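Local structure of beta-glucoside phosphorylase BglX (5VQE) at residues 289-294 and 316-321; 261-266 and 296-301; 116-121 and 553-558; 391-396 and 528-533; 411-416 and 443-448. The protein probably cleaves beta-glucosides with phosphate as the attacking group, working as a glycoside phosphorylase of glycoside hydrolase family 3. One frame throughout, in Å; residues are numbered along the deposited sequence.

Overall arrangement
Contacts 1 and 2 lie in the family 3 N-terminal domain, a TIM-barrel type, with centres about 11 Å apart; their segments alternate along the chain, and Arg301 of contact 2 reaches Thr290 of contact 1, beside the sugar pocket. Contacts 4 and 5, centres about 21 Å apart, join strands at the two ends of one mixed sheet, with 393-397 and 444-447 outermost. Contact 3 brings residues 553-558, near the end of the chain, back to helix 113-119, and touches contact 4, their centres about 9 Å apart. Contacts 3 and 4 thus lie where the sheet domain meets the barrel domain, with contacts 1 and 3 on opposite sides of the chain's centre, about 33 Å apart between centres.

Contact 1. Residues 289-294 and 316-321; sequences ATQMVG and LTFTLN. With G2F (2-deoxy-2-fluoro-alpha-D-glucopyranose), chain B.
The Phe318 ring has Gln291 OE1 at its edge, near the ring plane and 3.8 Å from CD2, while Thr317 CG2 sits over the centre of one face. Ala289 CB comes in obliquely, 3.4 Å from Phe318 CD2; the small methyl touches both the ring and the sugar's O5. The next ring atom, CE2, lies 3.8 Å from C6 of 2-deoxy-2-fluoroglucose. The amide plane of Gln291 is turned 29° from the ring, and the side chain reaches back because CG sits between the backbone N and the carbonyl carbon (chi1 86°) and the chain bends again at chi2.

Thr290 ties the two segments together through its backbone N and its hydroxyl. Thr290 N donates to Thr317 O (2.9 Å), and the same carbonyl receives a CA-H...O contact from Ala289. Thr290 OG1 donates to Phe318 O at 2.7 Å, approaching from above the carbonyl plane, and also pairs with Arg301 NH2, so a threonine hydroxyl serves two partners in a buried place. Segment 289-294 follows strand 284-287 of the TIM-barrel type domain, and segment 316-321 begins with strand 316-317. Thr317 OG1 bonds to Thr287 O at the end of strand 284-287, while strand 316-317 pairs through its backbone with strand 38-42.

Residues 289-292 form a type I turn that presents two groups to the sugar: Ala289 N and Met292 CE each lie 3.5 Å from C1 of the ligand. The flexible thioether of Met292, bent at chi3 (-66°), lets its methyl reach the anomeric carbon. Asp288, directly before the turn, also lines this pocket, and Asn92, Arg163, Lys193 and His194 hydrogen-bond to the sugar.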
# COMPACT_ATOMS: atom_id res chain seq x y z
N ALA A 289 3.24 -11.54 -2.19
CA ALA A 289 2.60 -12.43 -3.17
C ALA A 289 3.63 -13.24 -3.95
O ALA A 289 4.56 -12.67 -4.55
CB ALA A 289 1.75 -11.59 -4.12
N THR A 290 3.45 -14.56 -3.97
CA THR A 290 4.48 -15.47 -4.48
C THR A 290 4.47 -15.62 -5.99
O THR A 290 5.36 -16.30 -6.53
CB THR A 290 4.34 -16.86 -3.86
OG1 THR A 290 3.19 -17.52 -4.42
CG2 THR A 290 4.22 -16.80 -2.33
N GLN A 291 3.52 -15.03 -6.71
CA GLN A 291 3.55 -15.13 -8.16
C GLN A 291 4.35 -14.00 -8.79
O GLN A 291 4.48 -13.94 -10.01
CB GLN A 291 2.12 -15.15 -8.73
CG GLN A 291 1.47 -13.81 -8.99
CD GLN A 291 1.11 -13.07 -7.72
OE1 GLN A 291 0.96 -13.68 -6.65
NE2 GLN A 291 0.97 -11.74 -7.82
N MET A 292 4.90 -13.12 -7.98
CA MET A 292 5.63 -11.99 -8.52
C MET A 292 7.04 -12.40 -8.92
O MET A 292 7.63 -13.33 -8.37
CB MET A 292 5.64 -10.87 -7.51
CG MET A 292 4.24 -10.33 -7.40
SD MET A 292 4.21 -8.79 -6.59
CE MET A 292 4.73 -9.33 -5.03
N VAL A 293 7.56 -11.68 -9.92
CA VAL A 293 8.82 -12.06 -10.55
C VAL A 293 9.94 -12.12 -9.52
O VAL A 293 10.79 -13.02 -9.57
CB VAL A 293 9.14 -11.08 -11.69
CG1 VAL A 293 10.45 -11.46 -12.35
CG2 VAL A 293 8.00 -11.04 -12.70
N GLY A 294 9.96 -11.17 -8.58
CA GLY A 294 11.00 -11.17 -7.56
C GLY A 294 11.08 -12.48 -6.80
O GLY A 294 12.18 -12.90 -6.40
N LEU A 316 2.57 -18.43 3.19
CA LEU A 316 2.78 -18.10 1.79
C LEU A 316 1.57 -17.35 1.28
O LEU A 316 0.44 -17.83 1.41
CB LEU A 316 2.99 -19.37 0.95
CG LEU A 316 4.25 -20.18 1.26
CD1 LEU A 316 4.08 -21.63 0.83
CD2 LEU A 316 5.45 -19.58 0.56
N THR A 317 1.80 -16.19 0.68
CA THR A 317 0.72 -15.33 0.21
C THR A 317 0.49 -15.61 -1.27
O THR A 317 1.25 -15.17 -2.13
CB THR A 317 1.04 -13.87 0.49
OG1 THR A 317 1.27 -13.72 1.89
CG2 THR A 317 -0.10 -12.96 0.06
N PHE A 318 -0.56 -16.38 -1.55
CA PHE A 318 -1.08 -16.64 -2.89
C PHE A 318 -0.35 -17.78 -3.56
O PHE A 318 0.83 -18.04 -3.26
CB PHE A 318 -1.01 -15.40 -3.80
CG PHE A 318 -1.67 -14.19 -3.24
CD1 PHE A 318 -2.57 -14.29 -2.19
CD2 PHE A 318 -1.40 -12.93 -3.77
CE1 PHE A 318 -3.19 -13.15 -1.67
CE2 PHE A 318 -2.01 -11.80 -3.25
CZ PHE A 318 -2.90 -11.91 -2.21
N THR A 319 -1.04 -18.45 -4.47
CA THR A 319 -0.49 -19.54 -5.25
C THR A 319 -0.49 -19.15 -6.72
O THR A 319 -1.15 -18.19 -7.13
CB THR A 319 -1.31 -20.83 -5.07
OG1 THR A 319 -2.68 -20.58 -5.39
CG2 THR A 319 -1.20 -21.35 -3.65
N LEU A 320 0.25 -19.91 -7.52
CA LEU A 320 0.30 -19.72 -8.96
C LEU A 320 -0.62 -20.76 -9.61
O LEU A 320 -1.78 -20.46 -9.92
CB LEU A 320 1.75 -19.85 -9.45
CG LEU A 320 2.07 -19.63 -10.93
CD1 LEU A 320 1.62 -18.25 -11.37
CD2 LEU A 320 3.57 -19.82 -11.15
N ASN A 321 -0.12 -21.98 -9.78
CA ASN A 321 -0.98 -23.13 -10.02
C ASN A 321 -1.22 -23.81 -8.68
O ASN A 321 -0.27 -24.33 -8.09
CB ASN A 321 -0.33 -24.10 -11.01
CG ASN A 321 -1.23 -25.27 -11.34
OD1 ASN A 321 -1.22 -26.29 -10.66
ND2 ASN A 321 -2.03 -25.11 -12.39
C1 G2F B . 2.78 -8.04 -2.48
C2 G2F B . 2.88 -6.49 -2.30
C3 G2F B . 2.23 -6.13 -0.93
C4 G2F B . 0.77 -6.70 -0.90
C5 G2F B . 0.85 -8.25 -1.14
C6 G2F B . -0.60 -8.87 -1.20
O3 G2F B . 2.10 -4.73 -0.88
O4 G2F B . 0.27 -6.51 0.39
O5 G2F B . 1.44 -8.48 -2.40
O6 G2F B . -1.36 -8.16 -2.13
F2 G2F B . 4.17 -6.11 -2.28

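Contact 2. Residues 261-266 and 296-301; sequences IMPGSL and TCSMPR
Ser298 OG rests 3.6 Å from Pro263 CG while it gives its proton to Gly294 O, one turn back, within the short helix 293-296. With its polar end engaged there, the serine offers the rest of its side chain to the opposite loop: CB lies 3.8 Å from Leu266 CD1 and close to the proline ring as well. A small residue suits this place, since the proline and the leucine both press on it, and OG stands beside the backbone N (chi1 -68°), from where it can look back toward the helix.

The remaining contact is between long, supple side chains. Met299 runs out fully extended through chi1 and chi2, then turns at chi3 (-65°), and this last bend places its CE 3.6 Å from Met262 SD. Met262 itself is bent at both chi2 and chi3, and the two thioether chains meet at about a right angle, sulfur against methyl. Met262 SD also lies 3.8 Å from Ser298 O. Leu266 completes the patch, its CD2 4.2 Å from Met299 SD; the unbranched, flexible methionine chain can follow the shape of its partners.

Within the first loop, Leu266 N bonds to Pro263 O at 2.8 Å, tightening the 3-10 turn that carries the leucine. Behind the patch, Leu266 and Met299 both pack on Ala304 of helix 301-310, and Ser265 O bonds to Ser308 of the same helix. The contact is packing between two successive excursions of a TIM-barrel type domain, the first following strand 237-244 and the second following strand 284-287.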
# COMPACT_ATOMS: atom_id res chain seq x y z
N ILE A 261 22.58 -15.54 -1.95
CA ILE A 261 21.86 -14.46 -1.28
C ILE A 261 20.44 -14.41 -1.83
O ILE A 261 20.23 -14.20 -3.03
CB ILE A 261 22.58 -13.12 -1.45
CG1 ILE A 261 23.96 -13.19 -0.77
CG2 ILE A 261 21.75 -11.98 -0.85
CD1 ILE A 261 24.79 -11.94 -0.87
N MET A 262 19.47 -14.59 -0.95
CA MET A 262 18.07 -14.67 -1.32
C MET A 262 17.31 -13.42 -0.89
O MET A 262 17.72 -12.72 0.04
CB MET A 262 17.41 -15.90 -0.66
CG MET A 262 17.80 -17.24 -1.27
SD MET A 262 17.39 -17.35 -3.02
CE MET A 262 19.00 -17.80 -3.66
N PRO A 263 16.20 -13.11 -1.55
CA PRO A 263 15.34 -12.04 -1.05
C PRO A 263 14.72 -12.42 0.28
O PRO A 263 14.71 -13.58 0.69
CB PRO A 263 14.27 -11.92 -2.15
CG PRO A 263 14.23 -13.29 -2.76
CD PRO A 263 15.64 -13.77 -2.74
N GLY A 264 14.22 -11.40 0.98
CA GLY A 264 13.60 -11.56 2.27
C GLY A 264 12.71 -12.78 2.36
O GLY A 264 12.80 -13.57 3.31
N SER A 265 11.84 -12.95 1.37
CA SER A 265 10.84 -14.01 1.40
C SER A 265 11.44 -15.41 1.34
O SER A 265 10.70 -16.37 1.56
CB SER A 265 9.85 -13.81 0.24
OG SER A 265 10.51 -13.69 -1.01
N LEU A 266 12.73 -15.54 1.04
CA LEU A 266 13.41 -16.82 0.95
C LEU A 266 14.64 -16.91 1.85
O LEU A 266 15.32 -17.94 1.82
CB LEU A 266 13.83 -17.09 -0.50
CG LEU A 266 12.70 -17.48 -1.45
CD1 LEU A 266 13.11 -17.30 -2.90
CD2 LEU A 266 12.28 -18.91 -1.20
N THR A 296 9.54 -15.59 -8.11
CA THR A 296 9.63 -16.73 -9.02
C THR A 296 11.01 -16.86 -9.64
O THR A 296 11.45 -17.98 -9.93
CB THR A 296 8.59 -16.62 -10.13
OG1 THR A 296 8.81 -15.42 -10.89
CG2 THR A 296 7.16 -16.61 -9.57
N CYS A 297 11.70 -15.74 -9.86
CA CYS A 297 12.99 -15.79 -10.55
C CYS A 297 14.14 -16.14 -9.63
O CYS A 297 15.26 -16.32 -10.12
CB CYS A 297 13.27 -14.45 -11.22
SG CYS A 297 13.90 -13.19 -10.09
N SER A 298 13.91 -16.25 -8.32
CA SER A 298 15.02 -16.40 -7.38
C SER A 298 15.41 -17.85 -7.13
O SER A 298 16.52 -18.09 -6.64
CB SER A 298 14.67 -15.75 -6.04
OG SER A 298 14.60 -14.34 -6.16
N MET A 299 14.54 -18.80 -7.45
CA MET A 299 14.72 -20.20 -7.06
C MET A 299 13.68 -21.02 -7.79
O MET A 299 12.58 -20.52 -8.07
CB MET A 299 14.57 -20.33 -5.54
CG MET A 299 14.85 -21.70 -4.96
SD MET A 299 14.71 -21.73 -3.16
CE MET A 299 16.03 -20.65 -2.66
N PRO A 300 13.97 -22.27 -8.16
CA PRO A 300 12.92 -23.11 -8.73
C PRO A 300 11.75 -23.20 -7.77
O PRO A 300 11.93 -23.37 -6.57
CB PRO A 300 13.61 -24.47 -8.93
CG PRO A 300 15.06 -24.11 -9.07
CD PRO A 300 15.26 -22.98 -8.10
N ARG A 301 10.54 -23.06 -8.32
CA ARG A 301 9.37 -22.90 -7.46
C ARG A 301 9.17 -24.11 -6.54
O ARG A 301 8.83 -23.95 -5.37
CB ARG A 301 8.13 -22.65 -8.29
CG ARG A 301 6.91 -22.35 -7.44
CD ARG A 301 5.81 -21.69 -8.25
NE ARG A 301 4.69 -21.23 -7.43
CZ ARG A 301 4.61 -20.03 -6.85
NH1 ARG A 301 5.58 -19.14 -6.98
NH2 ARG A 301 3.53 -19.72 -6.13

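Contact 3. Residues 116-121 and 553-558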
# COMPACT_ATOMS: atom_id res chain seq x y z
N VAL A 116 -1.22 11.91 4.04
CA VAL A 116 -1.29 11.91 5.49
C VAL A 116 0.00 12.43 6.10
O VAL A 116 -0.01 13.21 7.06
CB VAL A 116 -1.61 10.49 5.99
CG1 VAL A 116 -1.41 10.37 7.51
CG2 VAL A 116 -3.02 10.11 5.58
N ALA A 117 1.15 11.98 5.58
CA ALA A 117 2.43 12.42 6.13
C ALA A 117 2.63 13.92 5.96
O ALA A 117 3.24 14.56 6.81
CB ALA A 117 3.58 11.66 5.46
N ALA A 118 2.14 14.47 4.85
CA ALA A 118 2.28 15.91 4.60
C ALA A 118 1.51 16.75 5.63
O ALA A 118 1.87 17.91 5.85
CB ALA A 118 1.80 16.24 3.19
N THR A 119 0.46 16.20 6.25
CA THR A 119 -0.18 16.92 7.35
C THR A 119 0.76 17.06 8.54
O THR A 119 0.58 17.96 9.37
CB THR A 119 -1.47 16.23 7.83
OG1 THR A 119 -1.16 15.08 8.62
CG2 THR A 119 -2.38 15.83 6.66
N ASP A 120 1.77 16.18 8.63
CA ASP A 120 2.68 16.09 9.78
C ASP A 120 1.93 16.00 11.11
O ASP A 120 2.42 16.43 12.15
CB ASP A 120 3.67 17.25 9.81
CG ASP A 120 4.94 16.90 10.58
OD1 ASP A 120 5.29 15.70 10.65
OD2 ASP A 120 5.58 17.82 11.12
N ASP A 121 0.73 15.42 11.08
CA ASP A 121 -0.06 15.20 12.29
C ASP A 121 -0.38 13.71 12.38
O ASP A 121 -1.15 13.19 11.58
CB ASP A 121 -1.34 16.02 12.25
CG ASP A 121 -2.11 15.93 13.54
OD1 ASP A 121 -1.86 14.99 14.33
OD2 ASP A 121 -2.97 16.81 13.77
N LYS A 553 3.24 20.27 4.49
CA LYS A 553 4.70 20.31 4.56
C LYS A 553 5.23 19.07 3.86
O LYS A 553 4.88 17.94 4.22
CB LYS A 553 5.17 20.35 6.01
CG LYS A 553 6.68 20.22 6.18
CD LYS A 553 7.07 20.14 7.64
CE LYS A 553 8.55 19.83 7.79
NZ LYS A 553 9.02 20.01 9.19
N SER A 554 6.09 19.27 2.86
CA SER A 554 6.63 18.17 2.08
C SER A 554 7.27 17.13 3.00
O SER A 554 8.18 17.46 3.76
CB SER A 554 7.67 18.70 1.10
OG SER A 554 7.05 19.53 0.13
N PRO A 555 6.81 15.87 2.98
CA PRO A 555 7.46 14.81 3.77
C PRO A 555 8.62 14.13 3.05
O PRO A 555 9.09 13.09 3.52
CB PRO A 555 6.31 13.82 3.97
CG PRO A 555 5.54 13.91 2.69
CD PRO A 555 5.66 15.35 2.22
N VAL A 556 9.05 14.75 1.96
CA VAL A 556 10.03 14.23 1.03
C VAL A 556 10.68 15.47 0.40
O VAL A 556 10.15 16.57 0.50
CB VAL A 556 9.30 13.33 0.01
CG1 VAL A 556 9.54 13.75 -1.40
CG2 VAL A 556 9.59 11.86 0.26
N ASP A 557 11.84 15.29 -0.23
CA ASP A 557 12.44 16.40 -0.99
C ASP A 557 11.83 16.43 -2.38
O ASP A 557 12.20 15.60 -3.23
CB ASP A 557 13.96 16.26 -1.10
CG ASP A 557 14.59 17.36 -1.95
OD1 ASP A 557 13.94 18.42 -2.15
OD2 ASP A 557 15.73 17.17 -2.43
N PRO A 558 10.91 17.35 -2.68
CA PRO A 558 10.25 17.31 -3.99
C PRO A 558 11.17 17.66 -5.14
O PRO A 558 10.83 17.37 -6.30
CB PRO A 558 9.11 18.34 -3.85
CG PRO A 558 9.57 19.26 -2.78
CD PRO A 558 10.43 18.47 -1.85
O HOH W 1 5.52 16.56 6.63
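The carboxyl end of helix 113-119 is met here by a loop close to the chain's own C-terminus. Lys553 N donates to Ala118 O at 3.0 Å in a nearly straight bond (N-H...O angle 173°), so a carbonyl of the last helical turn is used by the incoming loop. Ala118 CA returns a weaker CA-H...O contact to Lys553 O, 3.3 Å away. A water donates to both Ala117 O (3.0 Å) and Lys553 O (2.8 Å), bridging the two backbones; Ala117 O, which also accepts from Asp120 N, thus takes two donors.

Beside these bonds the packing is apolar. Pro555 lays its ring against the helix, with CB 3.8 Å from Ala117 CB and CD 4.1 Å from Ala118 CB. Alanines allow such close approach of a rigid proline ring, and the proline nitrogen, without an N-H, needs no acceptor in this buried place.

The helix is closed by an ST turn: Thr119 OG1 accepts from Asp121 N while it donates to Val116 O at 2.7 Å. Asp120, with positive phi (51°), takes the chain out of the helix. Its OD2 stands 4.5 Å from Lys553 NZ, opposite charges near one another but beyond a salt bridge; the extended lysine chain carries the ammonium alongside, and OD1 has its salt bridges with Arg171 and Arg174.

Around the contact, Ala118 and Pro555 both touch Tyr530, Ala118 and Ser554 touch Thr393 of strand 393-397, and Thr119 packs on helix 378-391, which places the loop between the barrel-domain helix and the edge of the mixed sheet.

Contact 4. Residues 391-396 and 528-533; sequences SITLVK and NAYTSN
Thr393 meets Tyr530 first through CB, 3.4 Å from the phenol OH and also near Asn528 O. At the tip, OG1 donates to Ser391 O at 2.8 Å, and it lies 2.8 Å from Tyr530 OH as well, at the edge of the ring near its plane. The other branch, CG2, passes the same phenol oxygen at 4.0 Å. Because OG1 stands beside the backbone N (chi1 -54°), it can turn back to the residue two before it, and a threonine thereby fills a buried spot while satisfying its own hydroxyl.

The tyrosine ring slips in edge-on against Ser391 O, which is 3.3 Å from CE2, and Asn528 C lies over one face toward the rim. Apolar packing is lighter: Ile392 CG1 meets Ala529 CB, and Val395 CG2 crosses the Asn528 amide 3.8 Å from ND2, whose hydrogen bond goes to Pro514 O.

Thr393 and Asn528 exchange two backbone bonds, Thr393 N to Asn528 O (2.8 Å) and Asn528 N to Thr393 O. They form an antiparallel hydrogen-bonded pair between the outermost strand 393-397 of the mixed sheet and its neighbour 525-528, followed by a classic beta bulge at Val395 and Lys396 opposite Tyr526.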
# COMPACT_ATOMS: atom_id res chain seq x y z
N SER A 391 -3.03 18.71 3.96
CA SER A 391 -1.95 18.03 3.24
C SER A 391 -1.41 18.82 2.06
O SER A 391 -0.20 18.79 1.80
CB SER A 391 -2.43 16.66 2.76
OG SER A 391 -3.38 16.78 1.72
N ILE A 392 -2.28 19.53 1.32
CA ILE A 392 -1.86 20.08 0.04
C ILE A 392 -0.72 21.06 0.26
O ILE A 392 -0.77 21.92 1.15
CB ILE A 392 -3.06 20.73 -0.67
CG1 ILE A 392 -4.12 19.66 -0.93
CG2 ILE A 392 -2.62 21.39 -1.99
CD1 ILE A 392 -5.39 20.17 -1.59
N THR A 393 0.33 20.93 -0.56
CA THR A 393 1.62 21.56 -0.30
C THR A 393 1.98 22.49 -1.44
O THR A 393 2.10 22.05 -2.59
CB THR A 393 2.71 20.50 -0.12
OG1 THR A 393 2.32 19.57 0.90
CG2 THR A 393 4.02 21.17 0.27
N LEU A 394 2.19 23.77 -1.12
CA LEU A 394 2.74 24.73 -2.06
C LEU A 394 4.26 24.57 -2.09
O LEU A 394 4.94 24.96 -1.14
CB LEU A 394 2.34 26.15 -1.64
CG LEU A 394 1.95 27.20 -2.67
CD1 LEU A 394 2.28 28.60 -2.14
CD2 LEU A 394 2.58 26.98 -4.03
N VAL A 395 4.79 23.97 -3.16
CA VAL A 395 6.21 23.63 -3.22
C VAL A 395 7.04 24.77 -3.79
O VAL A 395 8.09 25.13 -3.26
CB VAL A 395 6.42 22.34 -4.05
CG1 VAL A 395 7.90 21.98 -4.14
CG2 VAL A 395 5.62 21.20 -3.48
N LYS A 396 6.57 25.33 -4.90
CA LYS A 396 7.31 26.33 -5.65
C LYS A 396 6.31 27.41 -6.05
O LYS A 396 5.24 27.09 -6.57
CB LYS A 396 7.98 25.70 -6.88
CG LYS A 396 8.90 26.61 -7.67
CD LYS A 396 9.55 25.83 -8.81
CE LYS A 396 10.40 26.71 -9.69
NZ LYS A 396 10.99 25.93 -10.81
N ASN A 528 1.94 20.01 -4.73
CA ASN A 528 1.75 18.58 -4.52
C ASN A 528 0.51 18.36 -3.67
O ASN A 528 0.39 18.93 -2.58
CB ASN A 528 2.96 17.97 -3.83
CG ASN A 528 4.04 17.53 -4.80
OD1 ASN A 528 3.76 17.20 -5.95
ND2 ASN A 528 5.28 17.50 -4.33
N ALA A 529 -0.41 17.51 -4.15
CA ALA A 529 -1.60 17.13 -3.42
C ALA A 529 -1.64 15.66 -3.02
O ALA A 529 -2.49 15.29 -2.20
CB ALA A 529 -2.85 17.47 -4.25
N TYR A 530 -0.79 14.81 -3.61
CA TYR A 530 -0.52 13.44 -3.17
C TYR A 530 -1.66 12.45 -3.42
O TYR A 530 -1.42 11.24 -3.44
CB TYR A 530 -0.17 13.40 -1.68
CG TYR A 530 0.83 14.42 -1.22
CD1 TYR A 530 2.18 14.28 -1.50
CD2 TYR A 530 0.43 15.51 -0.46
CE1 TYR A 530 3.11 15.21 -1.07
CE2 TYR A 530 1.34 16.45 -0.02
CZ TYR A 530 2.68 16.29 -0.33
OH TYR A 530 3.60 17.22 0.11
N THR A 531 -2.89 12.94 -3.56
CA THR A 531 -4.06 12.08 -3.69
C THR A 531 -5.01 12.66 -4.72
O THR A 531 -5.29 13.86 -4.68
CB THR A 531 -4.79 11.95 -2.36
OG1 THR A 531 -3.88 11.54 -1.33
CG2 THR A 531 -5.93 10.96 -2.46
N SER A 532 -5.55 11.82 -5.59
CA SER A 532 -6.51 12.25 -6.61
C SER A 532 -7.88 11.68 -6.24
O SER A 532 -8.30 10.63 -6.73
CB SER A 532 -6.09 11.82 -8.00
OG SER A 532 -6.92 12.45 -8.98
N ASN A 533 -8.58 12.38 -5.34
CA ASN A 533 -9.95 12.04 -5.02
C ASN A 533 -10.76 13.32 -4.89
O ASN A 533 -10.23 14.43 -4.95
CB ASN A 533 -10.05 11.17 -3.75
CG ASN A 533 -9.55 11.88 -2.51
OD1 ASN A 533 -9.27 13.07 -2.51
ND2 ASN A 533 -9.45 11.12 -1.42

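Contact 5. Residues 411-416 and 443-448; sequences KRIILV and FIVHWF
Ile413 CD1 lies over the face of the Phe443 ring in a CH-pi contact, 3.8 Å from the centroid, while Lys411 O comes to the ring edge. Further along the same side, Leu415 and Trp447 run side by side, with Leu415 CD2 3.5 Å from Trp447 CZ3, and Val445 CG1 packs on Leu415 CB at 3.8 Å. Ile413, Leu415 and Val445 suit this buried face because their branches are apolar; helix 429-441 covers it through Phe434 and Leu438.

Five backbone bonds register the strands, among them Ile413 N to Ile444 O at 2.7 Å and Leu415 N to His446 O at 2.8 Å. These are the parallel strands of a beta-alpha-beta unit, 412-419 and 444-447 linked by that helix, and their short axes cross at -32°. Strand 444-447 is outermost in the sheet.

On the other side, Arg412 NH2 lies 3.6 Å from His446 CE1, its guanidinium tilted 32° from the imidazole, while Ile444 CG2 covers one guanidinium face. The bend at chi3 (64°) brings the guanidinium over, and Arg412 NE bonds to Asp466 O. A water donates to Ile413 O and bonds His446 ND1 at 2.8 Å. Trp447 stacks with Tyr427 and makes a cation-pi contact with Lys435 of helix 429-441.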
# COMPACT_ATOMS: atom_id res chain seq x y z
N LYS A 411 -8.90 34.84 -17.25
CA LYS A 411 -10.23 34.34 -17.56
C LYS A 411 -10.17 32.99 -18.28
O LYS A 411 -10.92 32.06 -17.93
CB LYS A 411 -10.99 35.36 -18.42
CG LYS A 411 -12.39 34.93 -18.84
CD LYS A 411 -13.37 34.80 -17.66
CE LYS A 411 -13.46 36.08 -16.85
NZ LYS A 411 -13.51 37.31 -17.71
N ARG A 412 -9.31 32.85 -19.28
CA ARG A 412 -9.32 31.68 -20.15
C ARG A 412 -8.22 30.71 -19.74
O ARG A 412 -7.04 31.07 -19.70
CB ARG A 412 -9.17 32.10 -21.61
CG ARG A 412 -10.31 32.99 -22.11
CD ARG A 412 -10.20 33.26 -23.60
NE ARG A 412 -10.34 32.04 -24.38
CZ ARG A 412 -11.50 31.53 -24.79
NH1 ARG A 412 -12.64 32.14 -24.52
NH2 ARG A 412 -11.51 30.40 -25.48
N ILE A 413 -8.61 29.48 -19.43
CA ILE A 413 -7.71 28.46 -18.92
C ILE A 413 -7.73 27.27 -19.87
O ILE A 413 -8.79 26.84 -20.31
CB ILE A 413 -8.11 28.02 -17.49
CG1 ILE A 413 -7.89 29.16 -16.50
CG2 ILE A 413 -7.33 26.77 -17.07
CD1 ILE A 413 -8.40 28.86 -15.10
N ILE A 414 -6.55 26.75 -20.17
CA ILE A 414 -6.41 25.46 -20.84
C ILE A 414 -6.00 24.45 -19.78
O ILE A 414 -4.97 24.63 -19.12
CB ILE A 414 -5.40 25.51 -21.99
CG1 ILE A 414 -5.94 26.34 -23.15
CG2 ILE A 414 -5.09 24.10 -22.48
CD1 ILE A 414 -4.92 26.55 -24.29
N LEU A 415 -6.79 23.39 -19.64
CA LEU A 415 -6.55 22.36 -18.64
C LEU A 415 -5.94 21.15 -19.33
O LEU A 415 -6.51 20.63 -20.29
CB LEU A 415 -7.85 21.97 -17.93
CG LEU A 415 -7.76 20.94 -16.79
CD1 LEU A 415 -6.82 21.42 -15.70
CD2 LEU A 415 -9.15 20.67 -16.22
N VAL A 416 -4.77 20.73 -18.84
CA VAL A 416 -3.97 19.70 -19.48
C VAL A 416 -3.91 18.53 -18.52
O VAL A 416 -3.28 18.61 -17.46
CB VAL A 416 -2.56 20.19 -19.83
CG1 VAL A 416 -1.81 19.11 -20.60
CG2 VAL A 416 -2.63 21.46 -20.64
N PHE A 443 -14.24 30.88 -14.33
CA PHE A 443 -13.25 30.69 -15.37
C PHE A 443 -13.87 30.02 -16.60
O PHE A 443 -14.81 29.22 -16.50
CB PHE A 443 -12.09 29.82 -14.87
CG PHE A 443 -11.28 30.46 -13.78
CD1 PHE A 443 -10.38 31.47 -14.06
CD2 PHE A 443 -11.41 30.04 -12.47
CE1 PHE A 443 -9.63 32.05 -13.06
CE2 PHE A 443 -10.66 30.62 -11.46
CZ PHE A 443 -9.77 31.61 -11.75
N ILE A 444 -13.34 30.37 -17.77
CA ILE A 444 -13.59 29.61 -18.99
C ILE A 444 -12.47 28.60 -19.13
O ILE A 444 -11.29 28.97 -19.11
CB ILE A 444 -13.69 30.54 -20.20
CG1 ILE A 444 -14.94 31.42 -20.09
CG2 ILE A 444 -13.71 29.74 -21.49
CD1 ILE A 444 -15.04 32.49 -21.13
N VAL A 445 -12.82 27.33 -19.26
CA VAL A 445 -11.85 26.24 -19.20
C VAL A 445 -12.10 25.28 -20.35
O VAL A 445 -13.18 24.69 -20.45
CB VAL A 445 -11.92 25.48 -17.86
CG1 VAL A 445 -10.75 24.48 -17.75
CG2 VAL A 445 -11.90 26.44 -16.70
N HIS A 446 -11.09 25.12 -21.21
CA HIS A 446 -11.10 24.11 -22.25
C HIS A 446 -10.01 23.08 -21.98
O HIS A 446 -8.96 23.40 -21.41
CB HIS A 446 -10.87 24.71 -23.64
CG HIS A 446 -11.97 25.58 -24.13
ND1 HIS A 446 -12.08 26.91 -23.78
CD2 HIS A 446 -13.02 25.33 -24.95
CE1 HIS A 446 -13.15 27.44 -24.36
NE2 HIS A 446 -13.73 26.49 -25.08
N TRP A 447 -10.27 21.85 -22.39
CA TRP A 447 -9.23 20.83 -22.38
C TRP A 447 -8.19 21.14 -23.47
O TRP A 447 -8.51 21.72 -24.51
CB TRP A 447 -9.80 19.44 -22.65
CG TRP A 447 -10.84 18.92 -21.68
CD1 TRP A 447 -12.17 18.74 -21.94
CD2 TRP A 447 -10.63 18.44 -20.35
NE1 TRP A 447 -12.80 18.20 -20.84
CE2 TRP A 447 -11.87 18.00 -19.85
CE3 TRP A 447 -9.51 18.35 -19.52
CZ2 TRP A 447 -12.03 17.49 -18.57
CZ3 TRP A 447 -9.67 17.84 -18.24
CH2 TRP A 447 -10.92 17.42 -17.78
N PHE A 448 -6.95 20.71 -23.22
CA PHE A 448 -5.89 20.86 -24.22
C PHE A 448 -6.32 20.35 -25.58
O PHE A 448 -5.98 20.94 -26.61
CB PHE A 448 -4.65 20.11 -23.76
CG PHE A 448 -3.46 20.27 -24.68
CD1 PHE A 448 -3.15 19.28 -25.60
CD2 PHE A 448 -2.67 21.40 -24.62
CE1 PHE A 448 -2.05 19.42 -26.44
CE2 PHE A 448 -1.59 21.55 -25.46
CZ PHE A 448 -1.28 20.55 -26.37
O HOH W 2 -10.27 28.41 -22.24